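Local coordinates for DegQ (Legionella pneumophila, PDB 4YO1), which is probably a periplasmic serine endopeptidase of the HtrA family, here a variant that carries the protease domain and the first of two PDZ domains, at residues S299-V304 against I334-K339. The protein carries 1 engineered substitution. Residues are numbered along the deposited sequence; the frame is centred on the assembly and turned at random.
Sequences SGDVIV and ILRDNK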
loop_
_atom_site.group_PDB
_atom_site.type_symbol
_atom_site.label_atom_id
_atom_site.label_comp_id
_atom_site.label_asym_id
_atom_site.label_seq_id
_atom_site.Cartn_x
_atom_site.Cartn_y
_atom_site.Cartn_z
ATOM N N SER A 299 40.000 11.245 10.396
ATOM C CA SER A 299 40.210 9.831 10.663
ATOM C C SER A 299 41.687 9.563 10.866
ATOM O O SER A 299 42.534 10.251 10.280
ATOM C CB SER A 299 39.709 8.982 9.496
ATOM O OG SER A 299 38.343 9.238 9.218
ATOM N N GLY A 300 41.996 8.559 11.685
ATOM C CA GLY A 300 43.375 8.208 11.959
ATOM C C GLY A 300 43.925 8.989 13.139
ATOM O O GLY A 300 45.054 8.749 13.579
ATOM N N ASP A 301 43.140 9.934 13.649
ATOM C CA ASP A 301 43.505 10.633 14.874
ATOM C C ASP A 301 43.305 9.752 16.108
ATOM O O ASP A 301 42.752 8.651 16.027
ATOM C CB ASP A 301 42.715 11.932 15.015
ATOM C CG ASP A 301 43.081 12.950 13.957
ATOM O OD1 ASP A 301 43.988 12.661 13.145
ATOM O OD2 ASP A 301 42.468 14.043 13.938
ATOM N N VAL A 302 43.774 10.240 17.250
ATOM C CA VAL A 302 43.719 9.485 18.489
ATOM C C VAL A 302 43.329 10.391 19.640
ATOM O O VAL A 302 44.084 11.285 20.017
ATOM C CB VAL A 302 45.082 8.849 18.814
ATOM C CG1 VAL A 302 45.036 8.150 20.162
ATOM C CG2 VAL A 302 45.492 7.879 17.719
ATOM N N ILE A 303 42.147 10.162 20.200
ATOM C CA ILE A 303 41.719 10.922 21.367
ATOM C C ILE A 303 42.347 10.369 22.638
ATOM O O ILE A 303 42.359 9.163 22.861
ATOM C CB ILE A 303 40.192 10.934 21.516
ATOM C CG1 ILE A 303 39.547 11.627 20.316
ATOM C CG2 ILE A 303 39.779 11.642 22.799
ATOM C CD1 ILE A 303 38.974 10.670 19.324
ATOM N N VAL A 304 42.880 11.260 23.463
ATOM C CA VAL A 304 43.481 10.851 24.717
ATOM C C VAL A 304 42.760 11.524 25.881
ATOM O O VAL A 304 42.834 11.063 27.020
ATOM C CB VAL A 304 44.981 11.187 24.742
ATOM C CG1 VAL A 304 45.645 10.607 25.993
ATOM C CG2 VAL A 304 45.655 10.655 23.486
ATOM N N ILE A 334 43.537 15.505 20.942
ATOM C CA ILE A 334 43.766 14.459 19.961
ATOM C C ILE A 334 45.257 14.378 19.707
ATOM O O ILE A 334 46.031 15.166 20.246
ATOM C CB ILE A 334 43.068 14.757 18.627
ATOM C CG1 ILE A 334 43.793 15.888 17.892
ATOM C CG2 ILE A 334 41.604 15.101 18.856
ATOM C CD1 ILE A 334 43.169 16.261 16.575
ATOM N N LEU A 335 45.661 13.424 18.883
ATOM C CA LEU A 335 47.064 13.258 18.576
ATOM C C LEU A 335 47.206 12.753 17.149
ATOM O O LEU A 335 47.161 11.553 16.886
ATOM C CB LEU A 335 47.716 12.305 19.576
ATOM C CG LEU A 335 49.154 12.633 19.981
ATOM C CD1 LEU A 335 49.598 11.783 21.145
ATOM C CD2 LEU A 335 50.080 12.418 18.819
ATOM N N ARG A 336 47.373 13.700 16.233
ATOM C CA ARG A 336 47.495 13.420 14.810
ATOM C C ARG A 336 48.951 13.517 14.379
ATOM O O ARG A 336 49.543 14.589 14.456
ATOM C CB ARG A 336 46.661 14.429 14.022
ATOM C CG ARG A 336 46.730 14.281 12.516
ATOM C CD ARG A 336 45.860 15.329 11.833
ATOM N NE ARG A 336 44.483 15.298 12.321
ATOM C CZ ARG A 336 43.759 16.379 12.601
ATOM N NH1 ARG A 336 44.281 17.587 12.441
ATOM N NH2 ARG A 336 42.513 16.254 13.040
ATOM N N ASP A 337 49.512 12.396 13.929
ATOM C CA ASP A 337 50.904 12.314 13.485
ATOM C C ASP A 337 51.867 12.971 14.472
ATOM O O ASP A 337 52.478 13.994 14.168
ATOM C CB ASP A 337 51.059 12.921 12.091
ATOM C CG ASP A 337 52.391 12.585 11.453
ATOM O OD1 ASP A 337 52.543 11.426 11.008
ATOM O OD2 ASP A 337 53.279 13.471 11.399
ATOM N N ASN A 338 51.898 12.443 15.686
ATOM C CA ASN A 338 52.815 12.868 16.734
ATOM C C ASN A 338 52.614 14.254 17.303
ATOM O O ASN A 338 53.354 14.667 18.184
ATOM C CB ASN A 338 54.247 12.806 16.214
ATOM C CG ASN A 338 54.646 14.075 15.479
ATOM O OD1 ASN A 338 53.787 14.858 15.068
ATOM N ND2 ASN A 338 55.947 14.288 15.316
ATOM N N LYS A 339 51.624 14.984 16.830
ATOM C CA LYS A 339 51.455 16.327 17.341
ATOM C C LYS A 339 50.156 16.434 18.063
ATOM O O LYS A 339 49.114 16.095 17.519
ATOM C CB LYS A 339 51.494 17.340 16.203
ATOM C CG LYS A 339 52.703 17.216 15.295
ATOM C CD LYS A 339 52.955 18.529 14.573
ATOM C CE LYS A 339 51.649 19.144 14.097
ATOM N NZ LYS A 339 51.821 20.545 13.629
#
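Asp301 turns its CG beside its own backbone N (chi1 -67°). The Arg336 chain starts with CG anti to the backbone N, then bends at chi3 (-54°), which carries NE and NH2 to the carboxylate. The contact lies in the PDZ domain, between antiparallel strands 302-306 and 329-336. The latter runs into a type I' turn, Arg336 to Lys339, that leads to strand 339-346. The salt bridge of Asp301 and Arg336 ties segment 299-304 to the strand just before the turn. Arg336 NE gives its hydrogen bond to Asp301 OD1 at 2.8 Å, close to the guanidinium plane and on the syn side of the carboxylate. Arg336 NH2 faces Asp301 OD2, though their modelled separation of 2.4 Å is too short to trust. The two planes are tilted 37° apart. Asp301 OD2 also accepts from Lys298 N, and Arg336 NH2 donates to Gly296 O. These bonds tie the ion pair to the loop ahead of Gly300. CD1 of Ile334 lies 3.5 Å from Asp301 OD2. The Ile334 side chain also packs on Leu341 and Leu343. Ile303 CG1 approaches Ile334 CG2 at 4.3 Å. Val302 and Leu335 sit beside each other, CB to CB 4.4 Å, and both touch Phe278. Between the strands, Val302 O receives a CA-H...O contact from Ile334 CA at 3.2 Å, and Leu335 N is 2.9 Å from the same oxygen.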